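Local coordinates for solute binding protein MsmE (Bacillus subtilis subsp. subtilis str. 168, PDB 4R6H) that binds melibiose, raffinose and stachyose as the solute-binding component of the MelEDC-MsmX ABC transporter that imports them, at residues 378-390 and 404-416. Residues are numbered along the deposited sequence; the frame is centred on the assembly and turned at random. Where two conformers were deposited one is given.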
ATOM      1  N   TYR A 378       9.572  -8.731   3.790  1.00 22.45           N
ATOM      2  CA  TYR A 378      10.226  -9.999   3.441  1.00 21.59           C
ATOM      3  C   TYR A 378      11.403  -9.898   2.480  1.00 29.45           C
ATOM      4  O   TYR A 378      12.128 -10.877   2.327  1.00 29.07           O
ATOM      5  CB  TYR A 378       9.169 -10.992   2.925  1.00 21.91           C
ATOM      6  CG  TYR A 378       8.185 -11.362   3.993  1.00 20.90           C
ATOM      7  CD1 TYR A 378       8.590 -12.169   5.054  1.00 26.35           C
ATOM      8  CD2 TYR A 378       6.878 -10.898   4.000  1.00 20.61           C
ATOM      9  CE1 TYR A 378       7.731 -12.497   6.086  1.00 26.54           C
ATOM     10  CE2 TYR A 378       6.002 -11.220   5.008  1.00 22.19           C
ATOM     11  CZ  TYR A 378       6.428 -12.010   6.074  1.00 26.84           C
ATOM     12  OH  TYR A 378       5.562 -12.359   7.096  1.00 25.53           O
ATOM     13  N   LEU A 379      11.613  -8.730   1.846  1.00 20.92           N
ATOM     14  CA  LEU A 379      12.639  -8.524   0.865  1.00 22.87           C
ATOM     15  C   LEU A 379      13.565  -7.394   1.300  1.00 22.72           C
ATOM     16  O   LEU A 379      13.122  -6.425   1.960  1.00 24.16           O
ATOM     17  CB  LEU A 379      12.020  -8.171  -0.500  1.00 22.92           C
ATOM     18  CG  LEU A 379      11.146  -9.264  -1.120  1.00 20.27           C
ATOM     19  CD1 LEU A 379      10.657  -8.860  -2.460  1.00 20.18           C
ATOM     20  CD2 LEU A 379      11.867 -10.618  -1.189  1.00 21.88           C
ATOM     21  N   PRO A 380      14.832  -7.493   0.906  1.00 23.38           N
ATOM     22  CA  PRO A 380      15.726  -6.368   1.189  1.00 29.41           C
ATOM     23  C   PRO A 380      15.323  -5.118   0.418  1.00 29.65           C
ATOM     24  O   PRO A 380      14.747  -5.177  -0.676  1.00 24.93           O
ATOM     25  CB  PRO A 380      17.080  -6.876   0.705  1.00 24.90           C
ATOM     26  CG  PRO A 380      16.778  -7.932  -0.307  1.00 30.10           C
ATOM     27  CD  PRO A 380      15.505  -8.569   0.157  1.00 25.38           C
ATOM     28  N   ASN A 381      15.625  -3.968   1.008  1.00 30.49           N
ATOM     29  CA  ASN A 381      15.332  -2.712   0.383  1.00 28.01           C
ATOM     30  C   ASN A 381      15.984  -2.636  -0.982  1.00 26.59           C
ATOM     31  O   ASN A 381      17.164  -2.983  -1.139  1.00 30.55           O
ATOM     32  CB  ASN A 381      15.844  -1.581   1.295  1.00 37.03           C
ATOM     33  CG  ASN A 381      15.404  -0.208   0.838  1.00 49.46           C
ATOM     34  OD1 ASN A 381      14.334  -0.032   0.255  1.00 41.91           O
ATOM     35  ND2 ASN A 381      16.224   0.784   1.135  1.00 39.17           N
ATOM     36  N   GLY A 382      15.211  -2.195  -1.985  1.00 26.59           N
ATOM     37  CA  GLY A 382      15.659  -2.168  -3.353  1.00 25.76           C
ATOM     38  C   GLY A 382      14.928  -3.164  -4.252  1.00 24.89           C
ATOM     39  O   GLY A 382      15.003  -3.056  -5.458  1.00 24.34           O
ATOM     40  N   MET A 383      14.233  -4.135  -3.665  1.00 22.82           N
ATOM     41  CA  MET A 383      13.610  -5.198  -4.491  1.00 22.51           C
ATOM     42  C   MET A 383      12.353  -4.723  -5.237  1.00 22.11           C
ATOM     43  O   MET A 383      11.980  -5.298  -6.245  1.00 21.57           O
ATOM     44  CB  MET A 383      13.295  -6.442  -3.656  1.00 24.12           C
ATOM     45  CG  MET A 383      14.510  -7.291  -3.336  1.00 25.81           C
ATOM     46  SD  MET A 383      15.319  -8.080  -4.745  1.00 25.76           S
ATOM     47  CE  MET A 383      14.136  -9.405  -5.122  1.00 22.96           C
ATOM     48  N   TRP A 384      11.718  -3.654  -4.768  1.00 22.83           N
ATOM     49  CA  TRP A 384      10.550  -3.096  -5.472  1.00 19.90           C
ATOM     50  C   TRP A 384      10.877  -2.742  -6.900  1.00 20.20           C
ATOM     51  O   TRP A 384      10.176  -3.104  -7.831  1.00 20.67           O
ATOM     52  CB  TRP A 384       9.992  -1.891  -4.720  1.00 22.17           C
ATOM     53  CG  TRP A 384       8.938  -1.127  -5.443  1.00 25.68           C
ATOM     54  CD1 TRP A 384       9.095   0.032  -6.184  1.00 28.21           C
ATOM     55  CD2 TRP A 384       7.550  -1.470  -5.537  1.00 20.20           C
ATOM     56  NE1 TRP A 384       7.873   0.448  -6.679  1.00 27.09           N
ATOM     57  CE2 TRP A 384       6.908  -0.437  -6.282  1.00 21.10           C
ATOM     58  CE3 TRP A 384       6.768  -2.476  -4.977  1.00 20.21           C
ATOM     59  CZ2 TRP A 384       5.527  -0.451  -6.543  1.00 22.23           C
ATOM     60  CZ3 TRP A 384       5.419  -2.485  -5.218  1.00 20.88           C
ATOM     61  CH2 TRP A 384       4.803  -1.468  -5.993  1.00 22.52           C
ATOM     62  N   ASP A 385      11.989  -2.033  -7.091  1.00 23.59           N
ATOM     63  CA  ASP A 385      12.380  -1.646  -8.431  0.50 24.07           C
ATOM     64  C   ASP A 385      12.720  -2.873  -9.296  1.00 20.25           C
ATOM     65  O   ASP A 385      12.411  -2.889 -10.464  1.00 23.88           O
ATOM     66  CB  ASP A 385      13.552  -0.653  -8.393  0.50 28.87           C
ATOM     67  CG  ASP A 385      13.108   0.800  -8.146  0.50 37.06           C
ATOM     68  OD1 ASP A 385      11.916   1.144  -8.294  0.50 28.31           O
ATOM     69  OD2 ASP A 385      13.980   1.620  -7.816  0.50 43.20           O
ATOM     70  N   VAL A 386      13.343  -3.880  -8.690  1.00 24.46           N
ATOM     71  CA  VAL A 386      13.718  -5.087  -9.399  1.00 21.01           C
ATOM     72  C   VAL A 386      12.451  -5.836  -9.848  1.00 19.86           C
ATOM     73  O   VAL A 386      12.365  -6.290 -10.968  1.00 21.74           O
ATOM     74  CB  VAL A 386      14.546  -6.021  -8.518  1.00 24.33           C
ATOM     75  CG1 VAL A 386      14.881  -7.293  -9.287  1.00 31.75           C
ATOM     76  CG2 VAL A 386      15.846  -5.333  -8.095  1.00 30.34           C
ATOM     77  N   LEU A 387      11.434  -5.917  -8.983  1.00 18.49           N
ATOM     78  CA  LEU A 387      10.153  -6.573  -9.389  1.00 19.82           C
ATOM     79  C   LEU A 387       9.530  -5.854 -10.603  1.00 21.13           C
ATOM     80  O   LEU A 387       9.003  -6.466 -11.508  1.00 19.24           O
ATOM     81  CB  LEU A 387       9.181  -6.606  -8.197  1.00 16.98           C
ATOM     82  CG  LEU A 387       9.579  -7.502  -7.019  1.00 22.45           C
ATOM     83  CD1 LEU A 387       8.659  -7.206  -5.846  1.00 23.31           C
ATOM     84  CD2 LEU A 387       9.574  -8.978  -7.382  1.00 23.33           C
ATOM     85  N   GLY A 388       9.573  -4.523 -10.577  1.00 19.73           N
ATOM     86  CA  GLY A 388       9.044  -3.745 -11.683  1.00 19.50           C
ATOM     87  C   GLY A 388       9.798  -4.000 -12.976  1.00 20.90           C
ATOM     88  O   GLY A 388       9.181  -4.250 -14.022  1.00 23.60           O
ATOM     89  N   THR A 389      11.133  -3.987 -12.859  1.00 22.63           N
ATOM     90  CA  THR A 389      12.074  -4.283 -13.948  1.00 29.62           C
ATOM     91  C   THR A 389      11.742  -5.595 -14.634  1.00 23.89           C
ATOM     92  O   THR A 389      11.545  -5.651 -15.848  1.00 24.04           O
ATOM     93  CB  THR A 389      13.558  -4.377 -13.440  1.00 28.37           C
ATOM     94  OG1 THR A 389      14.068  -3.080 -13.139  1.00 41.51           O
ATOM     95  CG2 THR A 389      14.451  -5.053 -14.423  1.00 39.73           C
ATOM     96  N   VAL A 390      11.676  -6.661 -13.859  1.00 23.99           N
ATOM     97  CA  VAL A 390      11.520  -7.981 -14.465  1.00 23.51           C
ATOM     98  C   VAL A 390      10.140  -8.116 -15.107  1.00 21.79           C
ATOM     99  O   VAL A 390       9.973  -8.747 -16.154  1.00 21.43           O
ATOM    100  CB  VAL A 390      11.838  -9.153 -13.510  1.00 24.11           C
ATOM    101  CG1 VAL A 390      13.289  -9.060 -13.033  1.00 23.04           C
ATOM    102  CG2 VAL A 390      10.850  -9.279 -12.353  1.00 21.40           C
ATOM    103  N   ILE A 404      13.621 -15.040 -15.131  1.00 28.51           N
ATOM    104  CA  ILE A 404      13.277 -14.005 -14.140  1.00 27.40           C
ATOM    105  C   ILE A 404      13.553 -14.441 -12.698  1.00 25.69           C
ATOM    106  O   ILE A 404      14.081 -13.693 -11.889  1.00 22.93           O
ATOM    107  CB  ILE A 404      11.807 -13.561 -14.332  1.00 25.48           C
ATOM    108  CG1 ILE A 404      11.730 -12.765 -15.633  1.00 28.61           C
ATOM    109  CG2 ILE A 404      11.314 -12.738 -13.150  1.00 25.24           C
ATOM    110  CD1 ILE A 404      10.339 -12.524 -16.145  1.00 29.56           C
ATOM    111  N   SER A 405      13.182 -15.661 -12.347  1.00 25.93           N
ATOM    112  CA  SER A 405      13.400 -16.115 -10.989  1.00 29.19           C
ATOM    113  C   SER A 405      14.883 -16.181 -10.677  1.00 23.15           C
ATOM    114  O   SER A 405      15.293 -15.898  -9.571  1.00 27.63           O
ATOM    115  CB  SER A 405      12.710 -17.454 -10.752  1.00 29.35           C
ATOM    116  OG  SER A 405      11.308 -17.225 -10.814  1.00 25.14           O
ATOM    117  N   GLN A 406      15.705 -16.475 -11.676  1.00 30.95           N
ATOM    118  CA  GLN A 406      17.132 -16.510 -11.420  1.00 30.78           C
ATOM    119  C   GLN A 406      17.684 -15.107 -11.153  1.00 31.60           C
ATOM    120  O   GLN A 406      18.452 -14.895 -10.198  1.00 29.30           O
ATOM    121  CB  GLN A 406      17.838 -17.196 -12.574  1.00 35.24           C
ATOM    122  CG  GLN A 406      17.462 -18.670 -12.628  1.00 49.02           C
ATOM    123  CD  GLN A 406      18.197 -19.419 -13.710  1.00 94.63           C
ATOM    124  OE1 GLN A 406      18.884 -20.404 -13.445  1.00118.67           O
ATOM    125  NE2 GLN A 406      18.060 -18.952 -14.942  1.00 52.18           N
ATOM    126  N   LYS A 407      17.252 -14.143 -11.956  1.00 31.26           N
ATOM    127  CA  LYS A 407      17.609 -12.742 -11.694  1.00 26.53           C
ATOM    128  C   LYS A 407      17.138 -12.234 -10.342  1.00 26.46           C
ATOM    129  O   LYS A 407      17.858 -11.530  -9.617  1.00 22.62           O
ATOM    130  CB  LYS A 407      17.042 -11.886 -12.800  1.00 23.45           C
ATOM    131  CG  LYS A 407      17.233 -10.378 -12.629  1.00 31.28           C
ATOM    132  CD  LYS A 407      18.623  -9.932 -13.062  1.00 58.41           C
ATOM    133  CE  LYS A 407      18.862  -8.436 -12.853  1.00 67.19           C
ATOM    134  NZ  LYS A 407      17.881  -7.572 -13.572  1.00 80.91           N
ATOM    135  N   LEU A 408      15.904 -12.570  -9.966  1.00 21.68           N
ATOM    136  CA  LEU A 408      15.431 -12.133  -8.692  1.00 21.71           C
ATOM    137  C   LEU A 408      16.305 -12.645  -7.547  1.00 23.36           C
ATOM    138  O   LEU A 408      16.537 -11.928  -6.602  1.00 24.00           O
ATOM    139  CB  LEU A 408      13.952 -12.496  -8.469  1.00 23.15           C
ATOM    140  CG  LEU A 408      13.017 -11.699  -9.394  1.00 23.21           C
ATOM    141  CD1 LEU A 408      11.659 -12.419  -9.420  1.00 25.39           C
ATOM    142  CD2 LEU A 408      12.825 -10.255  -8.987  1.00 28.70           C
ATOM    143  N   GLY A 409      16.690 -13.928  -7.622  1.00 24.55           N
ATOM    144  CA  GLY A 409      17.506 -14.550  -6.588  1.00 25.26           C
ATOM    145  C   GLY A 409      18.848 -13.852  -6.465  1.00 28.75           C
ATOM    146  O   GLY A 409      19.346 -13.639  -5.376  1.00 27.64           O
ATOM    147  N   ARG A 410      19.420 -13.513  -7.608  1.00 25.01           N
ATOM    148  CA  ARG A 410      20.718 -12.823  -7.607  1.00 26.47           C
ATOM    149  C   ARG A 410      20.596 -11.444  -6.957  1.00 27.99           C
ATOM    150  O   ARG A 410      21.413 -11.073  -6.120  1.00 27.88           O
ATOM    151  CB  ARG A 410      21.257 -12.677  -9.037  1.00 30.74           C
ATOM    152  CG  ARG A 410      21.728 -13.968  -9.686  1.00 32.29           C
ATOM    153  CD  ARG A 410      22.520 -13.715 -10.970  1.00 35.81           C
ATOM    154  NE  ARG A 410      21.721 -13.181 -12.084  1.00 35.43           N
ATOM    155  CZ  ARG A 410      21.006 -13.915 -12.955  1.00 39.91           C
ATOM    156  NH1 ARG A 410      20.934 -15.239 -12.871  1.00 45.78           N
ATOM    157  NH2 ARG A 410      20.336 -13.315 -13.924  1.00 39.38           N
ATOM    158  N   GLU A 411      19.571 -10.677  -7.325  1.00 24.20           N
ATOM    159  CA  GLU A 411      19.362  -9.365  -6.716  1.00 25.68           C
ATOM    160  C   GLU A 411      19.032  -9.429  -5.219  1.00 27.87           C
ATOM    161  O   GLU A 411      19.463  -8.589  -4.429  1.00 27.48           O
ATOM    162  CB  GLU A 411      18.190  -8.686  -7.429  1.00 25.30           C
ATOM    163  CG  GLU A 411      18.454  -8.312  -8.868  1.00 26.20           C
ATOM    164  CD  GLU A 411      19.259  -7.028  -8.995  1.00 48.58           C
ATOM    165  OE1 GLU A 411      19.635  -6.432  -7.957  1.00 43.29           O
ATOM    166  OE2 GLU A 411      19.506  -6.609 -10.135  1.00 47.19           O
ATOM    167  N   TYR A 412      18.224 -10.412  -4.822  1.00 23.07           N
ATOM    168  CA  TYR A 412      17.923 -10.651  -3.431  1.00 23.96           C
ATOM    169  C   TYR A 412      19.203 -10.871  -2.633  1.00 25.52           C
ATOM    170  O   TYR A 412      19.406 -10.229  -1.605  1.00 28.74           O
ATOM    171  CB  TYR A 412      16.987 -11.847  -3.377  1.00 24.03           C
ATOM    172  CG  TYR A 412      16.652 -12.491  -2.071  1.00 23.21           C
ATOM    173  CD1 TYR A 412      15.659 -11.989  -1.216  1.00 21.16           C
ATOM    174  CD2 TYR A 412      17.277 -13.691  -1.717  1.00 27.69           C
ATOM    175  CE1 TYR A 412      15.323 -12.649  -0.055  1.00 27.59           C
ATOM    176  CE2 TYR A 412      16.946 -14.363  -0.558  1.00 27.59           C
ATOM    177  CZ  TYR A 412      15.973 -13.849   0.274  1.00 25.53           C
ATOM    178  OH  TYR A 412      15.652 -14.533   1.424  1.00 27.66           O
ATOM    179  N   LYS A 413      20.056 -11.734  -3.144  1.00 26.81           N
ATOM    180  CA  LYS A 413      21.321 -12.047  -2.480  1.00 32.47           C
ATOM    181  C   LYS A 413      22.209 -10.802  -2.405  1.00 32.35           C
ATOM    182  O   LYS A 413      22.772 -10.475  -1.337  1.00 32.57           O
ATOM    183  CB  LYS A 413      22.047 -13.184  -3.220  1.00 29.41           C
ATOM    184  CG  LYS A 413      22.197 -14.472  -2.434  1.00 62.99           C
ATOM    185  CD  LYS A 413      20.909 -15.276  -2.378  1.00 95.40           C
ATOM    186  CE  LYS A 413      21.043 -16.408  -1.373  1.00 93.80           C
ATOM    187  NZ  LYS A 413      20.970 -15.917   0.032  1.00 60.64           N
ATOM    188  N   ARG A 414      22.326 -10.124  -3.529  1.00 26.67           N
ATOM    189  CA  ARG A 414      23.137  -8.902  -3.608  1.00 29.51           C
ATOM    190  C   ARG A 414      22.660  -7.821  -2.642  1.00 33.11           C
ATOM    191  O   ARG A 414      23.465  -7.201  -1.935  1.00 34.50           O
ATOM    192  CB  ARG A 414      23.156  -8.338  -5.016  1.00 29.08           C
ATOM    193  CG  ARG A 414      24.059  -7.116  -5.148  1.00 36.70           C
ATOM    194  CD  ARG A 414      24.109  -6.582  -6.569  1.00 29.74           C
ATOM    195  NE  ARG A 414      22.820  -6.023  -6.997  1.00 39.92           N
ATOM    196  CZ  ARG A 414      22.333  -4.838  -6.619  1.00 42.07           C
ATOM    197  NH1 ARG A 414      23.008  -4.049  -5.782  1.00 54.49           N
ATOM    198  NH2 ARG A 414      21.147  -4.434  -7.087  1.00 40.51           N
ATOM    199  N   LEU A 415      21.355  -7.565  -2.627  1.00 28.09           N
ATOM    200  CA  LEU A 415      20.822  -6.476  -1.814  1.00 30.86           C
ATOM    201  C   LEU A 415      20.829  -6.807  -0.333  1.00 30.93           C
ATOM    202  O   LEU A 415      20.972  -5.909   0.498  1.00 43.36           O
ATOM    203  CB  LEU A 415      19.426  -6.070  -2.293  1.00 27.71           C
ATOM    204  CG  LEU A 415      19.382  -5.350  -3.634  1.00 32.23           C
ATOM    205  CD1 LEU A 415      17.949  -5.344  -4.172  1.00 30.50           C
ATOM    206  CD2 LEU A 415      19.875  -3.917  -3.453  1.00 29.88           C
ATOM    207  N   ARG A 416      20.677  -8.089   0.012  1.00 30.74           N
ATOM    208  CA  ARG A 416      20.884  -8.525   1.398  1.00 31.89           C
ATOM    209  C   ARG A 416      22.321  -8.304   1.809  1.00 35.49           C
ATOM    210  O   ARG A 416      22.580  -7.860   2.918  1.00 39.20           O
ATOM    211  CB  ARG A 416      20.514  -9.992   1.600  1.00 34.52           C
ATOM    212  CG  ARG A 416      19.019 -10.244   1.601  1.00 38.45           C
ATOM    213  CD  ARG A 416      18.691 -11.737   1.641  1.00 30.86           C
ATOM    214  NE  ARG A 416      19.264 -12.395   2.814  1.00 37.07           N
ATOM    215  CZ  ARG A 416      18.656 -12.519   3.989  1.00 38.82           C
ATOM    216  NH1 ARG A 416      17.428 -12.059   4.180  1.00 38.23           N
ATOM    217  NH2 ARG A 416      19.290 -13.122   4.995  1.00 38.61           N
TER
HETATM  218  O   HOH W   1      15.030 -10.514   2.901  1.00 34.25           O
HETATM  219  O   HOH W   2      19.164  -3.433   0.597  1.00 50.47           O
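Leu-408 pushes CD2 into a hole formed by Met-383, Val-386, Leu-387 and Val-390, and lies 3.6 Å from Val-386 CG1. Met-383 is a knob in the other direction, seated among Leu-408, Glu-411, Tyr-412 and Leu-415. Its chain bends at chi2 (-65°) and chi3 (-74°), which brings SD to 3.8 Å from Leu-415 CD1 and sets CE against Tyr-412 CB. This knobs-into-holes packing joins two helices whose segments 383-390 and 404-416 run nearly antiparallel (165°). At one end, Val-390 CG2 meets Ile-404 CG2 at 3.6 Å. At the other, in the type II turn that leads into the helix, Pro-380 sets CD against Tyr-412 CD1 (3.7 Å) and CG against Arg-416 CG.

Polar links across the contact run through water. One water joins Tyr-378 O to Arg-416 NH1, which also bonds Ile-219 O. A second joins Asn-381 O to Leu-415 O.

Charges line one margin. Glu-411 OE1 takes Arg-414 NH2 at 2.7 Å through its syn lone pair; Lys-407 NZ makes a long salt bridge to OE2. Glu-411 CG also packs on Val-386 CG1. An alanine here would probably leave Arg-414 and Lys-407 without this carboxylate and strip part of the cover from Val-386.

Apolar side chains therefore hold the C-terminal helix to its neighbour, with charged side chains and waters at the borders.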